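Local coordinates for uncharacterized protein MJ1460 (Methanocaldococcus jannaschii DSM 2661, PDB 2OSO) that is of unknown function but carries a zinc-binding V4R domain of the HNOX-like clan, assigned to the vinyl-4-reductase family, at residues A[83-88]-A[99-104]; A[137-142]-A[152-157]. The protein carries 3 engineered substitutions. One frame throughout, in Å; residues are numbered along the deposited sequence.

Interaction 1: A[83-88]-A[99-104]; sequences DLEIDE and KIKLSN
D83 and S103 form one antiparallel hydrogen-bonded pair and E85 and K101 the next, across strand axes 4.7 Å apart whose directions differ by 161°. This joins 83-85, an outermost strand of the four-stranded antiparallel sheet, to strand 98-103. The straightest of the four backbone bonds runs from E85 N to K101 O at 2.8 Å (177° at the hydrogen). Between these pairs L84 and L102 form a non-hydrogen-bonded pair on the face covered by helices 69-79 and 118-132, and their methyls L84 CD1 and L102 CD1 approach to 3.9 Å. Past the end of strand 83-85, I86 and I100 lie alongside each other, pointing the same way, with I86 CG2 3.9 Å from I100 CG2. The opposite face is polar. E85 has CG anti to its carbonyl carbon (chi1 -59°) and an extended chain, which lays OE1 near the K101 aliphatic chain and OE2 3.3 Å from S103 OG, a weak contact; its stronger partner is K150, in a salt bridge from OE1. D83 pairs likewise with K77. Beyond I86 the segments separate, and one water bridges them, accepting from D87 N at 3.1 Å and donating to K99 O at 2.8 Å.

Interaction 2: A[137-142]-A[152-157]; sequences VVNEVE and VFEVKE. With ZN (zinc ion), chain B.
V152 O accepts two backbone bonds, from V141 N at 2.9 Å and from E142 N at 3.3 Å, the signature of a classic beta bulge in the antiparallel hairpin of strands 135-142 and 151-158. The two donors differ in approach: V141 N lies nearly along the C=O axis (165°), whereas E142 N sits in the carbonyl plane on a lone pair. The bulge shifts the register by one residue just beyond E140, whose OE2 binds the zinc ion at 1.9 Å; H117, C143 and C151 complete the site. With CG anti to the backbone N (chi1 -174°) and the chain extended, E140 runs across the F153 ring on its way to the metal. Its CG stands over one ring face, 4.1 Å from the centroid, in a CH-pi contact, and its carboxylate plane is turned only 11° from that of the ring. Replacing F153 by an alanine would remove the ring, and would probably open a gap beside E140 CB and CG and leave the E140 chain less firmly placed. On the same side of the sheet as E140 and F153, V138 CG1 meets F153 CB at 3.7 Å, and helix 118-132 packs against V138 and F153. The other face carries N139, E154 and K156; the K156 chain, bent at its last two torsions, curls back to bring NZ weakly to V137 O at 3.4 Å.

Overall arrangement
Interactions 1 and 2 form the two halves of one four-stranded antiparallel sheet, with centres 11 Å apart, and meet where strands 98-103 and 151-158 run side by side. There F153 N lies 2.8 Å from I100 O, a probable hydrogen bond, and on the helix-covered face L102 CB packs 3.8 Å from F153 CE1 while I100 CD1 packs 3.8 Å from V155 CG2. F153 thus stands between the L84-L102 pair of interaction 1 and the zinc ligand E140 of interaction 2; the nearest atom of the L102 side chain is about 6 Å from the zinc. On the opposite face K99 NZ lies 3.5 Å from E154 OE2, a long, weak ion pair.

Interaction 1: A[83-88]-A[99-104]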
ATOM      1  N   ASP A  83      11.559  11.297   9.551  1.00 28.08           N
ATOM      2  CA  ASP A  83      11.628  12.097  10.782  1.00 29.53           C
ATOM      3  C   ASP A  83      10.987  13.447  10.534  1.00 27.82           C
ATOM      4  O   ASP A  83      11.545  14.312   9.849  1.00 25.75           O
ATOM      5  CB  ASP A  83      13.071  12.301  11.226  1.00 29.96           C
ATOM      6  CG  ASP A  83      13.845  11.006  11.284  1.00 32.36           C
ATOM      7  OD1 ASP A  83      13.660  10.208  12.227  1.00 33.01           O
ATOM      8  OD2 ASP A  83      14.629  10.774  10.361  1.00 34.79           O
ATOM      9  N   LEU A  84       9.825  13.615  11.124  1.00 28.43           N
ATOM     10  CA  LEU A  84       9.008  14.785  10.968  1.00 29.38           C
ATOM     11  C   LEU A  84       9.512  15.846  11.971  1.00 30.45           C
ATOM     12  O   LEU A  84       9.648  15.576  13.148  1.00 29.72           O
ATOM     13  CB  LEU A  84       7.550  14.381  11.257  1.00 30.83           C
ATOM     14  CG  LEU A  84       6.362  15.137  10.695  1.00 32.29           C
ATOM     15  CD1 LEU A  84       6.535  15.425   9.213  1.00 31.71           C
ATOM     16  CD2 LEU A  84       5.010  14.365  11.009  1.00 30.40           C
ATOM     17  N   GLU A  85       9.832  17.030  11.465  1.00 31.56           N
ATOM     18  CA  GLU A  85      10.309  18.145  12.275  1.00 33.00           C
ATOM     19  C   GLU A  85       9.174  19.152  12.439  1.00 31.87           C
ATOM     20  O   GLU A  85       8.782  19.818  11.484  1.00 29.52           O
ATOM     21  CB  GLU A  85      11.550  18.783  11.632  1.00 34.26           C
ATOM     22  CG  GLU A  85      12.693  17.799  11.457  1.00 35.48           C
ATOM     23  CD  GLU A  85      13.950  18.361  10.773  1.00 37.05           C
ATOM     24  OE1 GLU A  85      14.053  19.582  10.487  1.00 38.78           O
ATOM     25  OE2 GLU A  85      14.849  17.530  10.521  1.00 40.70           O
ATOM     26  N   ILE A  86       8.653  19.244  13.658  1.00 31.88           N
ATOM     27  CA  ILE A  86       7.544  20.156  14.015  1.00 32.41           C
ATOM     28  C   ILE A  86       7.852  20.747  15.379  1.00 32.37           C
ATOM     29  O   ILE A  86       8.043  20.001  16.341  1.00 32.85           O
ATOM     30  CB  ILE A  86       6.161  19.422  14.135  1.00 33.25           C
ATOM     31  CG1 ILE A  86       5.989  18.355  13.034  1.00 34.36           C
ATOM     32  CG2 ILE A  86       5.013  20.432  14.176  1.00 33.19           C
ATOM     33  CD1 ILE A  86       4.534  17.797  12.869  1.00 33.44           C
ATOM     34  N   ASP A  87       7.909  22.075  15.454  1.00 31.93           N
ATOM     35  CA  ASP A  87       8.037  22.800  16.714  1.00 31.20           C
ATOM     36  C   ASP A  87       6.639  23.126  17.233  1.00 31.10           C
ATOM     37  O   ASP A  87       6.044  24.125  16.845  1.00 30.90           O
ATOM     38  CB  ASP A  87       8.829  24.078  16.472  1.00 31.23           C
ATOM     39  CG  ASP A  87       9.210  24.817  17.785  1.00 31.37           C
ATOM     40  OD1 ASP A  87       8.566  24.559  18.824  1.00 31.12           O
ATOM     41  OD2 ASP A  87      10.157  25.652  17.754  1.00 31.40           O
ATOM     42  N   GLU A  88       6.138  22.297  18.141  1.00 30.08           N
ATOM     43  CA  GLU A  88       4.789  22.430  18.677  1.00 31.26           C
ATOM     44  C   GLU A  88       4.541  23.695  19.516  1.00 31.77           C
ATOM     45  O   GLU A  88       3.486  24.324  19.429  1.00 32.26           O
ATOM     46  CB  GLU A  88       4.534  21.216  19.548  1.00 32.10           C
ATOM     47  CG  GLU A  88       3.308  21.267  20.380  1.00 33.15           C
ATOM     48  CD  GLU A  88       3.082  19.952  21.080  1.00 33.48           C
ATOM     49  OE1 GLU A  88       3.936  19.041  20.934  1.00 36.00           O
ATOM     50  OE2 GLU A  88       2.059  19.835  21.758  1.00 33.78           O
ATOM     51  N   LYS A  99       5.434  26.069   9.073  1.00 28.00           N
ATOM     52  CA  LYS A  99       6.264  25.250   8.225  1.00 29.51           C
ATOM     53  C   LYS A  99       6.670  24.065   9.030  1.00 29.14           C
ATOM     54  O   LYS A  99       6.995  24.194  10.201  1.00 29.58           O
ATOM     55  CB  LYS A  99       7.507  25.999   7.745  1.00 29.38           C
ATOM     56  CG  LYS A  99       7.180  27.085   6.725  1.00 32.19           C
ATOM     57  CD  LYS A  99       8.376  27.392   5.872  1.00 33.98           C
ATOM     58  CE  LYS A  99       8.331  28.793   5.253  1.00 36.57           C
ATOM     59  NZ  LYS A  99       7.380  28.895   4.126  1.00 38.46           N
ATOM     60  N   ILE A 100       6.633  22.909   8.391  1.00 29.11           N
ATOM     61  CA  ILE A 100       7.131  21.679   8.973  1.00 31.07           C
ATOM     62  C   ILE A 100       7.992  20.950   7.936  1.00 29.09           C
ATOM     63  O   ILE A 100       7.834  21.122   6.730  1.00 28.43           O
ATOM     64  CB  ILE A 100       5.965  20.785   9.518  1.00 32.61           C
ATOM     65  CG1 ILE A 100       5.084  20.244   8.438  1.00 33.64           C
ATOM     66  CG2 ILE A 100       5.043  21.581  10.406  1.00 33.32           C
ATOM     67  CD1 ILE A 100       3.744  19.659   9.060  1.00 34.45           C
ATOM     68  N   LYS A 101       8.925  20.144   8.411  1.00 27.80           N
ATOM     69  CA  LYS A 101       9.869  19.515   7.512  1.00 26.53           C
ATOM     70  C   LYS A 101       9.836  18.005   7.691  1.00 26.41           C
ATOM     71  O   LYS A 101       9.530  17.485   8.765  1.00 24.50           O
ATOM     72  CB  LYS A 101      11.270  20.062   7.729  1.00 25.33           C
ATOM     73  CG  LYS A 101      11.437  21.621   7.601  1.00 25.53           C
ATOM     74  CD  LYS A 101      12.934  21.957   7.310  1.00 25.65           C
ATOM     75  CE  LYS A 101      13.331  23.465   7.413  1.00 24.15           C
ATOM     76  NZ  LYS A 101      14.850  23.684   7.362  1.00 22.49           N
ATOM     77  N   LEU A 102      10.159  17.300   6.623  1.00 27.81           N
ATOM     78  CA  LEU A 102      10.409  15.876   6.693  1.00 28.11           C
ATOM     79  C   LEU A 102      11.843  15.443   6.215  1.00 27.36           C
ATOM     80  O   LEU A 102      12.341  15.810   5.128  1.00 27.63           O
ATOM     81  CB  LEU A 102       9.279  15.133   5.980  1.00 28.23           C
ATOM     82  CG  LEU A 102       9.284  13.601   6.010  1.00 26.91           C
ATOM     83  CD1 LEU A 102       8.939  12.979   7.381  1.00 28.31           C
ATOM     84  CD2 LEU A 102       8.291  13.141   4.922  1.00 28.84           C
ATOM     85  N   SER A 103      12.538  14.748   7.114  1.00 28.99           N
ATOM     86  CA  SER A 103      13.859  14.149   6.849  1.00 29.74           C
ATOM     87  C   SER A 103      13.724  12.651   6.559  1.00 29.30           C
ATOM     88  O   SER A 103      12.921  11.978   7.185  1.00 29.09           O
ATOM     89  CB  SER A 103      14.755  14.265   8.083  1.00 32.02           C
ATOM     90  OG  SER A 103      15.522  15.435   8.010  1.00 36.96           O
ATOM     91  N   ASN A 104      14.564  12.135   5.665  1.00 29.82           N
ATOM     92  CA  ASN A 104      14.566  10.690   5.275  1.00 28.64           C
ATOM     93  C   ASN A 104      13.192  10.156   4.796  1.00 27.44           C
ATOM     94  O   ASN A 104      12.698   9.120   5.297  1.00 25.29           O
ATOM     95  CB  ASN A 104      15.145   9.849   6.437  1.00 30.16           C
ATOM     96  CG  ASN A 104      15.626   8.464   6.006  1.00 32.84           C
ATOM     97  OD1 ASN A 104      16.067   8.252   4.873  1.00 34.64           O
ATOM     98  ND2 ASN A 104      15.519   7.507   6.914  1.00 33.77           N
TER
HETATM   99  O   HOH W   1      14.003   8.022  10.004  1.00 41.56           O
HETATM  100  O   HOH W   2       7.839  23.688  12.780  1.00 31.40           O

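Interaction 2: A[137-142]-A[152-157]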
ATOM      1  N   VAL A 137      -4.905  23.290   5.055  1.00 24.91           N
ATOM      2  CA  VAL A 137      -4.336  22.941   3.756  1.00 25.60           C
ATOM      3  C   VAL A 137      -2.803  22.905   3.832  1.00 24.94           C
ATOM      4  O   VAL A 137      -2.188  23.827   4.320  1.00 24.58           O
ATOM      5  CB  VAL A 137      -4.746  23.930   2.654  1.00 26.81           C
ATOM      6  CG1 VAL A 137      -3.983  23.661   1.406  1.00 26.62           C
ATOM      7  CG2 VAL A 137      -6.288  23.834   2.402  1.00 28.44           C
ATOM      8  N   VAL A 138      -2.210  21.817   3.348  1.00 25.07           N
ATOM      9  CA  VAL A 138      -0.758  21.583   3.441  1.00 26.70           C
ATOM     10  C   VAL A 138      -0.206  21.456   2.029  1.00 25.72           C
ATOM     11  O   VAL A 138      -0.689  20.647   1.209  1.00 23.94           O
ATOM     12  CB  VAL A 138      -0.452  20.332   4.306  1.00 26.29           C
ATOM     13  CG1 VAL A 138       1.106  20.036   4.438  1.00 27.19           C
ATOM     14  CG2 VAL A 138      -1.104  20.493   5.691  1.00 27.24           C
ATOM     15  N   ASN A 139       0.779  22.293   1.726  1.00 26.19           N
ATOM     16  CA  ASN A 139       1.344  22.371   0.416  1.00 27.18           C
ATOM     17  C   ASN A 139       2.872  22.196   0.494  1.00 26.50           C
ATOM     18  O   ASN A 139       3.541  22.897   1.212  1.00 25.50           O
ATOM     19  CB  ASN A 139       0.958  23.709  -0.206  1.00 29.05           C
ATOM     20  CG  ASN A 139       1.542  23.906  -1.590  1.00 31.46           C
ATOM     21  OD1 ASN A 139       1.491  23.005  -2.451  1.00 33.67           O
ATOM     22  ND2 ASN A 139       2.058  25.103  -1.840  1.00 31.97           N
ATOM     23  N   GLU A 140       3.404  21.238  -0.248  1.00 24.12           N
ATOM     24  CA  GLU A 140       4.809  20.919  -0.167  1.00 23.80           C
ATOM     25  C   GLU A 140       5.472  21.902  -1.115  1.00 24.03           C
ATOM     26  O   GLU A 140       5.114  21.962  -2.287  1.00 21.87           O
ATOM     27  CB  GLU A 140       5.112  19.443  -0.558  1.00 23.88           C
ATOM     28  CG  GLU A 140       6.586  19.063  -0.342  1.00 23.91           C
ATOM     29  CD  GLU A 140       6.896  17.629  -0.716  1.00 22.72           C
ATOM     30  OE1 GLU A 140       6.120  17.038  -1.487  1.00 23.77           O
ATOM     31  OE2 GLU A 140       7.935  17.096  -0.263  1.00 24.65           O
ATOM     32  N   VAL A 141       6.424  22.666  -0.586  1.00 24.73           N
ATOM     33  CA  VAL A 141       7.079  23.734  -1.334  1.00 23.65           C
ATOM     34  C   VAL A 141       8.538  23.417  -1.615  1.00 24.91           C
ATOM     35  O   VAL A 141       9.131  24.039  -2.480  1.00 23.99           O
ATOM     36  CB  VAL A 141       6.926  25.096  -0.558  1.00 24.54           C
ATOM     37  CG1 VAL A 141       5.401  25.483  -0.346  1.00 23.44           C
ATOM     38  CG2 VAL A 141       7.660  25.031   0.818  1.00 23.04           C
ATOM     39  N   GLU A 142       9.153  22.501  -0.867  1.00 25.35           N
ATOM     40  CA  GLU A 142      10.498  21.988  -1.238  1.00 26.11           C
ATOM     41  C   GLU A 142      10.523  20.475  -1.012  1.00 25.49           C
ATOM     42  O   GLU A 142       9.833  19.966  -0.123  1.00 22.38           O
ATOM     43  CB  GLU A 142      11.642  22.619  -0.414  1.00 26.34           C
ATOM     44  CG  GLU A 142      11.638  24.103  -0.253  1.00 26.58           C
ATOM     45  CD  GLU A 142      12.804  24.617   0.630  1.00 28.76           C
ATOM     46  OE1 GLU A 142      13.747  23.862   0.957  1.00 30.13           O
ATOM     47  OE2 GLU A 142      12.759  25.791   1.018  1.00 31.63           O
ATOM     48  N   VAL A 152       9.874  20.236   2.718  1.00 25.87           N
ATOM     49  CA  VAL A 152       9.283  21.332   3.465  1.00 25.50           C
ATOM     50  C   VAL A 152       7.830  21.540   3.048  1.00 26.51           C
ATOM     51  O   VAL A 152       7.504  21.688   1.869  1.00 23.21           O
ATOM     52  CB  VAL A 152      10.059  22.629   3.291  1.00 26.27           C
ATOM     53  CG1 VAL A 152       9.388  23.763   4.093  1.00 27.15           C
ATOM     54  CG2 VAL A 152      11.522  22.458   3.689  1.00 23.44           C
ATOM     55  N   PHE A 153       6.980  21.573   4.068  1.00 26.07           N
ATOM     56  CA  PHE A 153       5.539  21.738   3.912  1.00 25.31           C
ATOM     57  C   PHE A 153       5.068  23.033   4.587  1.00 26.15           C
ATOM     58  O   PHE A 153       5.368  23.287   5.760  1.00 27.91           O
ATOM     59  CB  PHE A 153       4.811  20.546   4.517  1.00 23.57           C
ATOM     60  CG  PHE A 153       5.240  19.181   3.952  1.00 22.71           C
ATOM     61  CD1 PHE A 153       6.331  18.493   4.505  1.00 24.01           C
ATOM     62  CD2 PHE A 153       4.536  18.584   2.921  1.00 23.66           C
ATOM     63  CE1 PHE A 153       6.717  17.218   4.017  1.00 24.95           C
ATOM     64  CE2 PHE A 153       4.938  17.305   2.397  1.00 22.53           C
ATOM     65  CZ  PHE A 153       5.997  16.615   2.982  1.00 22.51           C
ATOM     66  N   GLU A 154       4.292  23.802   3.831  1.00 26.74           N
ATOM     67  CA  GLU A 154       3.588  25.003   4.285  1.00 28.43           C
ATOM     68  C   GLU A 154       2.188  24.598   4.819  1.00 28.94           C
ATOM     69  O   GLU A 154       1.417  23.932   4.083  1.00 28.01           O
ATOM     70  CB  GLU A 154       3.394  25.869   3.049  1.00 32.68           C
ATOM     71  CG  GLU A 154       3.478  27.314   3.172  1.00 37.18           C
ATOM     72  CD  GLU A 154       3.839  27.908   1.794  1.00 40.12           C
ATOM     73  OE1 GLU A 154       3.163  27.504   0.789  1.00 44.71           O
ATOM     74  OE2 GLU A 154       4.825  28.677   1.692  1.00 43.02           O
ATOM     75  N   VAL A 155       1.881  24.956   6.080  1.00 27.01           N
ATOM     76  CA  VAL A 155       0.601  24.595   6.732  1.00 26.69           C
ATOM     77  C   VAL A 155      -0.253  25.835   6.920  1.00 26.53           C
ATOM     78  O   VAL A 155       0.157  26.771   7.619  1.00 26.92           O
ATOM     79  CB  VAL A 155       0.786  23.926   8.138  1.00 25.48           C
ATOM     80  CG1 VAL A 155      -0.602  23.517   8.757  1.00 25.54           C
ATOM     81  CG2 VAL A 155       1.708  22.732   8.055  1.00 25.55           C
ATOM     82  N   LYS A 156      -1.454  25.811   6.346  1.00 28.05           N
ATOM     83  CA  LYS A 156      -2.376  26.929   6.340  1.00 28.87           C
ATOM     84  C   LYS A 156      -3.692  26.526   6.954  1.00 26.53           C
ATOM     85  O   LYS A 156      -4.240  25.462   6.675  1.00 23.36           O
ATOM     86  CB  LYS A 156      -2.673  27.380   4.930  1.00 30.85           C
ATOM     87  CG  LYS A 156      -1.552  28.175   4.276  1.00 34.10           C
ATOM     88  CD  LYS A 156      -1.827  28.383   2.784  1.00 35.24           C
ATOM     89  CE  LYS A 156      -1.779  27.061   1.992  1.00 37.89           C
ATOM     90  NZ  LYS A 156      -0.632  26.116   2.331  1.00 39.44           N
ATOM     91  N   GLU A 157      -4.215  27.407   7.784  1.00 25.18           N
ATOM     92  CA  GLU A 157      -5.480  27.187   8.439  1.00 26.20           C
ATOM     93  C   GLU A 157      -6.515  27.800   7.503  1.00 27.60           C
ATOM     94  O   GLU A 157      -6.304  28.911   6.983  1.00 28.99           O
ATOM     95  CB  GLU A 157      -5.419  27.913   9.782  1.00 26.78           C
ATOM     96  CG  GLU A 157      -6.345  27.451  10.808  1.00 26.27           C
ATOM     97  CD  GLU A 157      -6.419  28.412  11.988  1.00 26.94           C
ATOM     98  OE1 GLU A 157      -5.400  28.580  12.697  1.00 26.04           O
ATOM     99  OE2 GLU A 157      -7.516  28.957  12.217  1.00 26.55           O
TER
HETATM  100 ZN    ZN B 163       9.078  15.662  -0.689  1.00 23.35          ZN